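Local coordinates for protein 3-dehydroquinate dehydratase (Geobacillus kaustophilus, PDB 2YR1) that probably catalyses the cis-dehydration of 3-dehydroquinate to 3-dehydroshikimate, the third step of the chorismate pathway to aromatic amino acids, at residues 74-78 with 79-83; 95-99 with 100-104; 163-167 with 168-172. All coordinates share one frame; numbering follows the deposited sequence.

Contact 1 of 3, residues 74-78 with 79-83; sequences NIAGE and IPILF
Ala76 faces Ile79 and Ile81 across the tight turn that brings the chain from helix 62-75 into strand 81-84, the return leg of a beta-alpha-beta unit begun by strand 48-52 in this TIM barrel. The contact is apolar and local, with no hydrogen bond between residues 74-78 and 79-83. Ala76 is the first residue to leave helical angles (psi 132°), and its methyl points into the bend. There Ala76 CB lies 4.2 Å from Ile79 CB and 3.9 Å from the backbone oxygen Ile79 O. Leu49 of strand 48-52 packs against both Ala76 and Ile79, joining the turn to the neighbouring strand. At Gly77 the chain turns again with psi -97°, far from both helical and extended values. The delta methyl of Ile79 folds back along this backbone, with Ile79 CD1 4.1 Å from Gly77 N. Its second torsion (chi2 64°) makes that fold; a straight branch would run away from the glycine. Glu78 starts its side chain away from residues 79-83, and Glu78 OE1 forms a salt bridge with Arg11. The backbone of Glu78 stays in the turn: its carbonyl oxygen, Glu78 O, sits 3.1 Å from Pro80 CD, and the proline nitrogen has no hydrogen to offer it. Ile79 N is a buried donor for which the model holds no partner, probably a small polar cost of the tight bend. Beyond the turn, Pro80 and Leu82 bond through their backbones to Leu49, while Ile81 pairs with Leu117 on the other flank. Ile81 reaches back to the start of the turn with an extended branch, bringing Ile81 CD1 to 3.8 Å from Ala76 CB.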
ATOM      1  N   ASN A  74      30.233 -18.269   3.498  1.00 41.08           N
ATOM      2  CA  ASN A  74      31.044 -17.981   4.667  1.00 39.90           C
ATOM      3  C   ASN A  74      30.728 -16.604   5.245  1.00 37.70           C
ATOM      4  O   ASN A  74      30.714 -16.420   6.462  1.00 34.98           O
ATOM      5  CB  ASN A  74      32.529 -18.047   4.303  1.00 47.22           C
ATOM      6  CG  ASN A  74      33.417 -18.171   5.521  1.00 49.44           C
ATOM      7  OD1 ASN A  74      34.622 -17.921   5.455  1.00 49.49           O
ATOM      8  ND2 ASN A  74      32.826 -18.578   6.643  1.00 50.13           N
ATOM      9  N   ILE A  75      30.485 -15.631   4.370  1.00 39.55           N
ATOM     10  CA  ILE A  75      30.175 -14.279   4.817  1.00 34.61           C
ATOM     11  C   ILE A  75      28.765 -14.255   5.378  1.00 38.55           C
ATOM     12  O   ILE A  75      28.493 -13.608   6.384  1.00 35.41           O
ATOM     13  CB  ILE A  75      30.284 -13.291   3.671  1.00 37.71           C
ATOM     14  CG1 ILE A  75      31.715 -13.305   3.125  1.00 34.44           C
ATOM     15  CG2 ILE A  75      29.902 -11.897   4.154  1.00 38.72           C
ATOM     16  CD1 ILE A  75      31.918 -12.433   1.901  1.00 35.53           C
ATOM     17  N   ALA A  76      27.854 -14.949   4.711  1.00 41.31           N
ATOM     18  CA  ALA A  76      26.497 -15.023   5.221  1.00 43.29           C
ATOM     19  C   ALA A  76      26.643 -16.051   6.329  1.00 44.46           C
ATOM     20  O   ALA A  76      27.269 -17.091   6.131  1.00 51.17           O
ATOM     21  CB  ALA A  76      25.549 -15.536   4.149  1.00 38.29           C
ATOM     22  N   GLY A  77      26.112 -15.772   7.507  1.00 45.86           N
ATOM     23  CA  GLY A  77      26.241 -16.760   8.560  1.00 36.88           C
ATOM     24  C   GLY A  77      25.143 -17.762   8.297  1.00 32.92           C
ATOM     25  O   GLY A  77      25.274 -18.656   7.467  1.00 29.65           O
ATOM     26  N   GLU A  78      24.039 -17.585   9.001  1.00 34.28           N
ATOM     27  CA  GLU A  78      22.884 -18.442   8.838  1.00 36.47           C
ATOM     28  C   GLU A  78      21.895 -17.806   7.858  1.00 33.92           C
ATOM     29  O   GLU A  78      20.871 -18.402   7.538  1.00 33.40           O
ATOM     30  CB  GLU A  78      22.214 -18.668  10.186  1.00 37.76           C
ATOM     31  CG  GLU A  78      23.032 -19.528  11.130  1.00 42.81           C
ATOM     32  CD  GLU A  78      23.350 -20.879  10.525  1.00 47.88           C
ATOM     33  OE1 GLU A  78      22.439 -21.486   9.921  1.00 41.42           O
ATOM     34  OE2 GLU A  78      24.507 -21.334  10.652  1.00 50.18           O
ATOM     35  N   ILE A  79      22.196 -16.601   7.378  1.00 34.28           N
ATOM     36  CA  ILE A  79      21.293 -15.960   6.427  1.00 29.44           C
ATOM     37  C   ILE A  79      21.142 -16.894   5.241  1.00 30.78           C
ATOM     38  O   ILE A  79      22.128 -17.304   4.619  1.00 30.82           O
ATOM     39  CB  ILE A  79      21.802 -14.586   5.895  1.00 30.63           C
ATOM     40  CG1 ILE A  79      21.715 -13.503   6.974  1.00 28.15           C
ATOM     41  CG2 ILE A  79      20.901 -14.115   4.731  1.00 29.37           C
ATOM     42  CD1 ILE A  79      22.574 -13.732   8.165  1.00 35.63           C
ATOM     43  N   PRO A  80      19.897 -17.273   4.932  1.00 26.13           N
ATOM     44  CA  PRO A  80      19.643 -18.167   3.810  1.00 20.83           C
ATOM     45  C   PRO A  80      20.108 -17.532   2.507  1.00 25.40           C
ATOM     46  O   PRO A  80      19.961 -16.314   2.305  1.00 28.08           O
ATOM     47  CB  PRO A  80      18.127 -18.341   3.853  1.00 27.19           C
ATOM     48  CG  PRO A  80      17.826 -18.230   5.296  1.00 26.67           C
ATOM     49  CD  PRO A  80      18.682 -17.081   5.740  1.00 20.79           C
ATOM     50  N   ILE A  81      20.682 -18.348   1.629  1.00 22.22           N
ATOM     51  CA  ILE A  81      21.138 -17.858   0.338  1.00 24.51           C
ATOM     52  C   ILE A  81      20.368 -18.474  -0.819  1.00 20.57           C
ATOM     53  O   ILE A  81      20.316 -19.707  -0.973  1.00 19.76           O
ATOM     54  CB  ILE A  81      22.649 -18.124   0.114  1.00 28.16           C
ATOM     55  CG1 ILE A  81      23.471 -17.426   1.204  1.00 31.98           C
ATOM     56  CG2 ILE A  81      23.073 -17.586  -1.234  1.00 18.18           C
ATOM     57  CD1 ILE A  81      24.991 -17.645   1.066  1.00 35.45           C
ATOM     58  N   LEU A  82      19.760 -17.601  -1.622  1.00 18.44           N
ATOM     59  CA  LEU A  82      19.000 -17.995  -2.797  1.00 20.33           C
ATOM     60  C   LEU A  82      19.929 -17.811  -3.995  1.00 23.98           C
ATOM     61  O   LEU A  82      20.425 -16.703  -4.231  1.00 22.55           O
ATOM     62  CB  LEU A  82      17.764 -17.108  -2.951  1.00 19.51           C
ATOM     63  CG  LEU A  82      17.036 -17.018  -4.300  1.00 17.03           C
ATOM     64  CD1 LEU A  82      16.358 -18.331  -4.672  1.00 18.40           C
ATOM     65  CD2 LEU A  82      15.995 -15.911  -4.191  1.00 21.21           C
ATOM     66  N   PHE A  83      20.178 -18.903  -4.723  1.00 23.85           N
ATOM     67  CA  PHE A  83      21.055 -18.891  -5.895  1.00 24.64           C
ATOM     68  C   PHE A  83      20.185 -18.696  -7.118  1.00 25.52           C
ATOM     69  O   PHE A  83      19.306 -19.514  -7.403  1.00 25.66           O
ATOM     70  CB  PHE A  83      21.811 -20.209  -6.016  1.00 25.89           C
ATOM     71  CG  PHE A  83      22.740 -20.266  -7.194  1.00 21.92           C
ATOM     72  CD1 PHE A  83      23.991 -19.678  -7.135  1.00 25.19           C
ATOM     73  CD2 PHE A  83      22.356 -20.896  -8.371  1.00 28.06           C
ATOM     74  CE1 PHE A  83      24.857 -19.711  -8.228  1.00 25.12           C
ATOM     75  CE2 PHE A  83      23.211 -20.939  -9.473  1.00 27.39           C
ATOM     76  CZ  PHE A  83      24.470 -20.339  -9.398  1.00 27.69           C
TER

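Contact 2 of 3, residues 95-99 with 100-104; sequences IPLNE and AEVRR
Asn98 caps the amino end of helix 99-112 by accepting from Ala100 with its side chain: Ala100 N lies 3.1 Å from Asn98 OD1. The donor, Ala100 N, lies 42° out of the plane of the side-chain carbonyl, not on a lone pair, and the bond is bent. Asn98 CG is turned between its own backbone N and carbonyl carbon (chi1 83°), which folds OD1 over the first turn, the usual use of an N-cap asparagine. Main-chain bonds continue the helix, from Val102 N to Asn98 O at 3.1 Å and from Arg103 N to Glu99 O at 3.1 Å.

Two charged pairs lie along the first turns. Glu99 and Arg103 lie alongside each other, pointing the same way, with Glu99 CG over one guanidinium face. Their salt bridge is long, Glu99 OE1 to Arg103 NH2 at 3.6 Å, and no N-H points at the oxygen; Glu99 OE2 has its stronger partner in Arg127, of helix 127-137. Glu101 pairs with Arg104, three residues on, Arg104 NH1 donating to Glu101 OE2 at 2.9 Å within the guanidinium plane. Two carboxylates in the first turn would probably be favoured by the helix dipole.

Apolar contacts join the loop to the helix. Leu97 slides past Glu101 in the opposite direction, Leu97 CB 3.6 Å from the aliphatic Glu101 CB. Ile95 CD1 meets Val102 CG2 at 3.9 Å.

This loop follows strand 81-84; Ile95 touches Ile59 and Leu97 touches Asp60, both of the loop preceding helix 62-75, while Arg103 packs on helix 127-137, joining helix 99-112 to that neighbour.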
ATOM      1  N   ILE A  95      24.805 -14.324 -20.616  1.00 37.01           N
ATOM      2  CA  ILE A  95      25.428 -15.545 -20.110  1.00 38.61           C
ATOM      3  C   ILE A  95      26.106 -16.392 -21.206  1.00 34.94           C
ATOM      4  O   ILE A  95      25.477 -16.767 -22.190  1.00 37.79           O
ATOM      5  CB  ILE A  95      24.347 -16.372 -19.366  1.00 42.73           C
ATOM      6  CG1 ILE A  95      24.915 -17.679 -18.845  1.00 50.13           C
ATOM      7  CG2 ILE A  95      23.176 -16.655 -20.300  1.00 49.37           C
ATOM      8  CD1 ILE A  95      23.932 -18.446 -17.986  1.00 50.51           C
ATOM      9  N   PRO A  96      27.404 -16.698 -21.035  1.00 34.47           N
ATOM     10  CA  PRO A  96      28.208 -17.490 -21.977  1.00 39.29           C
ATOM     11  C   PRO A  96      27.912 -18.988 -22.076  1.00 44.76           C
ATOM     12  O   PRO A  96      28.170 -19.597 -23.115  1.00 44.09           O
ATOM     13  CB  PRO A  96      29.632 -17.233 -21.505  1.00 40.17           C
ATOM     14  CG  PRO A  96      29.466 -17.110 -20.022  1.00 40.24           C
ATOM     15  CD  PRO A  96      28.249 -16.206 -19.930  1.00 37.12           C
ATOM     16  N   LEU A  97      27.409 -19.591 -20.997  1.00 48.66           N
ATOM     17  CA  LEU A  97      27.104 -21.026 -21.007  1.00 47.19           C
ATOM     18  C   LEU A  97      25.618 -21.202 -21.255  1.00 41.80           C
ATOM     19  O   LEU A  97      24.827 -20.374 -20.839  1.00 45.14           O
ATOM     20  CB  LEU A  97      27.509 -21.665 -19.674  1.00 46.28           C
ATOM     21  CG  LEU A  97      26.758 -21.258 -18.405  1.00 37.56           C
ATOM     22  CD1 LEU A  97      25.519 -22.113 -18.282  1.00 40.37           C
ATOM     23  CD2 LEU A  97      27.642 -21.450 -17.183  1.00 38.45           C
ATOM     24  N   ASN A  98      25.229 -22.271 -21.937  1.00 46.27           N
ATOM     25  CA  ASN A  98      23.813 -22.461 -22.223  1.00 47.18           C
ATOM     26  C   ASN A  98      23.062 -23.285 -21.178  1.00 47.82           C
ATOM     27  O   ASN A  98      23.601 -23.632 -20.121  1.00 48.66           O
ATOM     28  CB  ASN A  98      23.624 -23.062 -23.629  1.00 48.42           C
ATOM     29  CG  ASN A  98      23.781 -24.575 -23.662  1.00 53.92           C
ATOM     30  OD1 ASN A  98      22.894 -25.313 -23.226  1.00 56.16           O
ATOM     31  ND2 ASN A  98      24.914 -25.044 -24.182  1.00 55.09           N
ATOM     32  N   GLU A  99      21.804 -23.569 -21.492  1.00 44.74           N
ATOM     33  CA  GLU A  99      20.892 -24.322 -20.639  1.00 45.14           C
ATOM     34  C   GLU A  99      21.485 -25.455 -19.796  1.00 44.64           C
ATOM     35  O   GLU A  99      21.467 -25.392 -18.559  1.00 39.81           O
ATOM     36  CB  GLU A  99      19.764 -24.878 -21.503  1.00 46.39           C
ATOM     37  CG  GLU A  99      18.819 -25.811 -20.779  1.00 52.56           C
ATOM     38  CD  GLU A  99      17.572 -26.105 -21.591  1.00 52.69           C
ATOM     39  OE1 GLU A  99      17.657 -26.828 -22.613  1.00 54.02           O
ATOM     40  OE2 GLU A  99      16.505 -25.592 -21.207  1.00 55.29           O
ATOM     41  N   ALA A 100      21.993 -26.484 -20.470  1.00 36.59           N
ATOM     42  CA  ALA A 100      22.560 -27.647 -19.804  1.00 37.35           C
ATOM     43  C   ALA A 100      23.580 -27.300 -18.734  1.00 41.55           C
ATOM     44  O   ALA A 100      23.523 -27.811 -17.608  1.00 38.94           O
ATOM     45  CB  ALA A 100      23.194 -28.572 -20.836  1.00 34.32           C
ATOM     46  N   GLU A 101      24.520 -26.436 -19.095  1.00 39.94           N
ATOM     47  CA  GLU A 101      25.578 -26.030 -18.182  1.00 44.45           C
ATOM     48  C   GLU A 101      24.991 -25.376 -16.944  1.00 39.03           C
ATOM     49  O   GLU A 101      25.456 -25.620 -15.822  1.00 42.34           O
ATOM     50  CB  GLU A 101      26.559 -25.079 -18.889  1.00 44.75           C
ATOM     51  CG  GLU A 101      27.258 -25.688 -20.122  1.00 51.66           C
ATOM     52  CD  GLU A 101      26.273 -26.144 -21.199  1.00 57.68           C
ATOM     53  OE1 GLU A 101      25.520 -25.288 -21.705  1.00 53.28           O
ATOM     54  OE2 GLU A 101      26.246 -27.355 -21.536  1.00 59.58           O
ATOM     55  N   VAL A 102      23.972 -24.549 -17.147  1.00 37.48           N
ATOM     56  CA  VAL A 102      23.313 -23.876 -16.032  1.00 31.58           C
ATOM     57  C   VAL A 102      22.817 -24.944 -15.060  1.00 29.37           C
ATOM     58  O   VAL A 102      23.137 -24.913 -13.872  1.00 32.49           O
ATOM     59  CB  VAL A 102      22.096 -23.042 -16.499  1.00 29.90           C
ATOM     60  CG1 VAL A 102      21.507 -22.275 -15.313  1.00 25.33           C
ATOM     61  CG2 VAL A 102      22.505 -22.083 -17.601  1.00 30.46           C
ATOM     62  N   ARG A 103      22.044 -25.894 -15.576  1.00 35.25           N
ATOM     63  CA  ARG A 103      21.499 -26.977 -14.755  1.00 35.44           C
ATOM     64  C   ARG A 103      22.594 -27.806 -14.118  1.00 36.72           C
ATOM     65  O   ARG A 103      22.466 -28.262 -12.981  1.00 35.25           O
ATOM     66  CB  ARG A 103      20.575 -27.863 -15.595  1.00 37.58           C
ATOM     67  CG  ARG A 103      19.262 -27.173 -15.913  1.00 41.43           C
ATOM     68  CD  ARG A 103      18.273 -28.070 -16.638  1.00 44.78           C
ATOM     69  NE  ARG A 103      18.700 -28.379 -17.998  1.00 51.96           N
ATOM     70  CZ  ARG A 103      17.945 -29.023 -18.879  1.00 47.46           C
ATOM     71  NH1 ARG A 103      16.727 -29.419 -18.539  1.00 54.94           N
ATOM     72  NH2 ARG A 103      18.409 -29.284 -20.090  1.00 49.00           N
ATOM     73  N   ARG A 104      23.687 -27.984 -14.852  1.00 39.07           N
ATOM     74  CA  ARG A 104      24.814 -28.744 -14.352  1.00 33.56           C
ATOM     75  C   ARG A 104      25.457 -27.917 -13.252  1.00 32.66           C
ATOM     76  O   ARG A 104      25.835 -28.442 -12.200  1.00 34.52           O
ATOM     77  CB  ARG A 104      25.799 -29.011 -15.491  1.00 37.11           C
ATOM     78  CG  ARG A 104      26.239 -30.452 -15.606  1.00 41.03           C
ATOM     79  CD  ARG A 104      26.799 -30.732 -16.999  1.00 46.72           C
ATOM     80  NE  ARG A 104      27.873 -29.812 -17.367  1.00 47.29           N
ATOM     81  CZ  ARG A 104      27.860 -29.049 -18.456  1.00 46.41           C
ATOM     82  NH1 ARG A 104      26.827 -29.098 -19.290  1.00 45.11           N
ATOM     83  NH2 ARG A 104      28.875 -28.233 -18.711  1.00 46.76           N
TER

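Contact 3 of 3, residues 163-167 with 168-172; sequences RQAER and YGADI
Glu166 O, near the carboxyl end of helix 155-167, takes two bonds: Gly169 N donates to it at 3.0 Å, and a water donates to Glu166 O at 2.6 Å. The same water donates to Ala170 O, bridging helix end and outgoing loop. A second carbonyl closes the turn, Ala170 N donating to Ala165 O at 3.1 Å; this bond and that from Gly169 N to Glu166 O, with the positive phi of Gly169 (95°), make a Schellman motif. A side chain at Gly169 would be jammed against the preceding carbonyl. Ala170 CB turns back toward the helix and lies 4.2 Å from Ala165 CB.

Tyr168 N bonds to Gln164 O at 2.8 Å, and the ring crosses the glutamine obliquely, Tyr168 CE1 3.4 Å from Gln164 CG. A bend at chi2 (79°) carries the amide to Arg167, whose NH1 donates to Gln164 OE1 at 3.0 Å. With an alanine here, the tyrosine ring would probably lose its aliphatic neighbour and the Arg167 guanidinium an acceptor.

Ala165 and Ala170 pack on Val144 of strand 141-148, and the chain then enters strand 172-177, which pairs with that strand and carries Lys174, the predicted Schiff-base lysine.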
ATOM      1  N   ARG A 163      -0.255 -21.119 -10.513  1.00 21.17           N
ATOM      2  CA  ARG A 163      -0.841 -22.438 -10.328  1.00 23.98           C
ATOM      3  C   ARG A 163       0.083 -23.482 -10.943  1.00 24.21           C
ATOM      4  O   ARG A 163       0.311 -24.531 -10.356  1.00 24.06           O
ATOM      5  CB  ARG A 163      -2.228 -22.516 -10.977  1.00 22.31           C
ATOM      6  CG  ARG A 163      -3.290 -21.702 -10.256  1.00 27.13           C
ATOM      7  CD  ARG A 163      -4.630 -22.416 -10.293  1.00 39.67           C
ATOM      8  NE  ARG A 163      -5.221 -22.391 -11.624  1.00 45.22           N
ATOM      9  CZ  ARG A 163      -5.927 -23.391 -12.148  1.00 43.50           C
ATOM     10  NH1 ARG A 163      -6.125 -24.502 -11.451  1.00 47.15           N
ATOM     11  NH2 ARG A 163      -6.434 -23.279 -13.369  1.00 36.36           N
ATOM     12  N   GLN A 164       0.632 -23.170 -12.115  1.00 19.65           N
ATOM     13  CA  GLN A 164       1.521 -24.081 -12.831  1.00 21.88           C
ATOM     14  C   GLN A 164       2.839 -24.285 -12.077  1.00 22.72           C
ATOM     15  O   GLN A 164       3.372 -25.398 -12.024  1.00 23.58           O
ATOM     16  CB  GLN A 164       1.792 -23.535 -14.236  1.00 25.04           C
ATOM     17  CG  GLN A 164       2.199 -24.586 -15.253  1.00 39.32           C
ATOM     18  CD  GLN A 164       1.009 -25.359 -15.783  1.00 38.35           C
ATOM     19  OE1 GLN A 164       0.350 -26.095 -15.047  1.00 46.16           O
ATOM     20  NE2 GLN A 164       0.717 -25.182 -17.066  1.00 40.08           N
ATOM     21  N   ALA A 165       3.368 -23.207 -11.506  1.00 17.29           N
ATOM     22  CA  ALA A 165       4.608 -23.296 -10.757  1.00 18.14           C
ATOM     23  C   ALA A 165       4.421 -24.348  -9.660  1.00 21.95           C
ATOM     24  O   ALA A 165       5.276 -25.211  -9.460  1.00 20.54           O
ATOM     25  CB  ALA A 165       4.953 -21.945 -10.152  1.00 15.31           C
ATOM     26  N   GLU A 166       3.291 -24.278  -8.958  1.00 19.30           N
ATOM     27  CA  GLU A 166       3.007 -25.240  -7.910  1.00 22.30           C
ATOM     28  C   GLU A 166       2.839 -26.617  -8.551  1.00 22.45           C
ATOM     29  O   GLU A 166       3.308 -27.599  -8.007  1.00 21.82           O
ATOM     30  CB  GLU A 166       1.737 -24.857  -7.135  1.00 16.51           C
ATOM     31  CG  GLU A 166       1.394 -25.851  -6.018  1.00 20.83           C
ATOM     32  CD  GLU A 166       0.075 -25.519  -5.338  1.00 24.00           C
ATOM     33  OE1 GLU A 166      -0.924 -25.314  -6.051  1.00 28.31           O
ATOM     34  OE2 GLU A 166       0.042 -25.458  -4.096  1.00 28.33           O
ATOM     35  N   ARG A 167       2.184 -26.680  -9.708  1.00 20.78           N
ATOM     36  CA  ARG A 167       1.999 -27.957 -10.414  1.00 25.51           C
ATOM     37  C   ARG A 167       3.351 -28.635 -10.721  1.00 31.10           C
ATOM     38  O   ARG A 167       3.465 -29.870 -10.655  1.00 30.05           O
ATOM     39  CB  ARG A 167       1.255 -27.751 -11.735  1.00 25.99           C
ATOM     40  CG  ARG A 167      -0.129 -27.145 -11.615  1.00 34.63           C
ATOM     41  CD  ARG A 167      -1.215 -28.145 -11.974  1.00 36.80           C
ATOM     42  NE  ARG A 167      -2.547 -27.555 -11.881  1.00 37.82           N
ATOM     43  CZ  ARG A 167      -3.020 -26.609 -12.691  1.00 42.18           C
ATOM     44  NH1 ARG A 167      -2.275 -26.127 -13.683  1.00 48.68           N
ATOM     45  NH2 ARG A 167      -4.241 -26.133 -12.501  1.00 41.19           N
ATOM     46  N   TYR A 168       4.368 -27.834 -11.051  1.00 26.70           N
ATOM     47  CA  TYR A 168       5.700 -28.366 -11.365  1.00 30.55           C
ATOM     48  C   TYR A 168       6.543 -28.710 -10.141  1.00 28.40           C
ATOM     49  O   TYR A 168       7.716 -29.055 -10.267  1.00 32.08           O
ATOM     50  CB  TYR A 168       6.484 -27.385 -12.242  1.00 26.88           C
ATOM     51  CG  TYR A 168       6.037 -27.333 -13.683  1.00 33.85           C
ATOM     52  CD1 TYR A 168       5.652 -26.126 -14.267  1.00 37.93           C
ATOM     53  CD2 TYR A 168       6.036 -28.481 -14.482  1.00 40.75           C
ATOM     54  CE1 TYR A 168       5.283 -26.055 -15.602  1.00 32.88           C
ATOM     55  CE2 TYR A 168       5.664 -28.422 -15.832  1.00 38.63           C
ATOM     56  CZ  TYR A 168       5.290 -27.201 -16.382  1.00 43.04           C
ATOM     57  OH  TYR A 168       4.941 -27.109 -17.713  1.00 40.44           O
ATOM     58  N   GLY A 169       5.961 -28.591  -8.954  1.00 25.48           N
ATOM     59  CA  GLY A 169       6.691 -28.932  -7.752  1.00 24.94           C
ATOM     60  C   GLY A 169       7.383 -27.801  -7.022  1.00 21.52           C
ATOM     61  O   GLY A 169       8.199 -28.049  -6.137  1.00 23.77           O
ATOM     62  N   ALA A 170       7.072 -26.561  -7.374  1.00 21.37           N
ATOM     63  CA  ALA A 170       7.700 -25.437  -6.697  1.00 21.60           C
ATOM     64  C   ALA A 170       7.435 -25.425  -5.193  1.00 24.43           C
ATOM     65  O   ALA A 170       6.373 -25.860  -4.722  1.00 22.80           O
ATOM     66  CB  ALA A 170       7.209 -24.121  -7.311  1.00 22.96           C
ATOM     67  N   ASP A 171       8.407 -24.936  -4.434  1.00 17.03           N
ATOM     68  CA  ASP A 171       8.240 -24.797  -3.002  1.00 15.68           C
ATOM     69  C   ASP A 171       7.726 -23.379  -2.767  1.00 18.46           C
ATOM     70  O   ASP A 171       7.055 -23.093  -1.770  1.00 10.70           O
ATOM     71  CB  ASP A 171       9.564 -24.996  -2.265  1.00 15.15           C
ATOM     72  CG  ASP A 171      10.013 -26.462  -2.251  1.00 24.76           C
ATOM     73  OD1 ASP A 171       9.215 -27.324  -1.834  1.00 19.06           O
ATOM     74  OD2 ASP A 171      11.152 -26.744  -2.660  1.00 22.08           O
ATOM     75  N   ILE A 172       8.059 -22.501  -3.710  1.00 19.45           N
ATOM     76  CA  ILE A 172       7.655 -21.102  -3.668  1.00 17.02           C
ATOM     77  C   ILE A 172       7.410 -20.678  -5.107  1.00 18.82           C
ATOM     78  O   ILE A 172       8.204 -20.991  -5.985  1.00 17.85           O
ATOM     79  CB  ILE A 172       8.772 -20.200  -3.083  1.00 15.72           C
ATOM     80  CG1 ILE A 172       9.065 -20.617  -1.643  1.00 15.69           C
ATOM     81  CG2 ILE A 172       8.370 -18.735  -3.189  1.00 15.84           C
ATOM     82  CD1 ILE A 172      10.077 -19.738  -0.932  1.00 13.97           C
TER
HETATM   83  O   HOH W   1       4.346 -27.550  -5.664  1.00 27.56           O

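The three contacts come in series along one TIM-barrel chain, with centres 22 to 24 Å apart and none touching another. Contacts 1 and 3 are alike in place: each turns the chain from the end of a helix (62-75 or 155-167) into the next parallel strand (81-84 or 172-177), at the end of the barrel opposite to that where TIM-barrel active sites lie. Contact 1 leads into strand 81-84 and includes most of it; contact 2 follows that strand, in a connection at the carboxyl end, where the loop starts helix 99-112. Strands 81-84 and 172-177 are separated by 117-121 and 141-148 in the sheet, so the set spans several strands of the barrel.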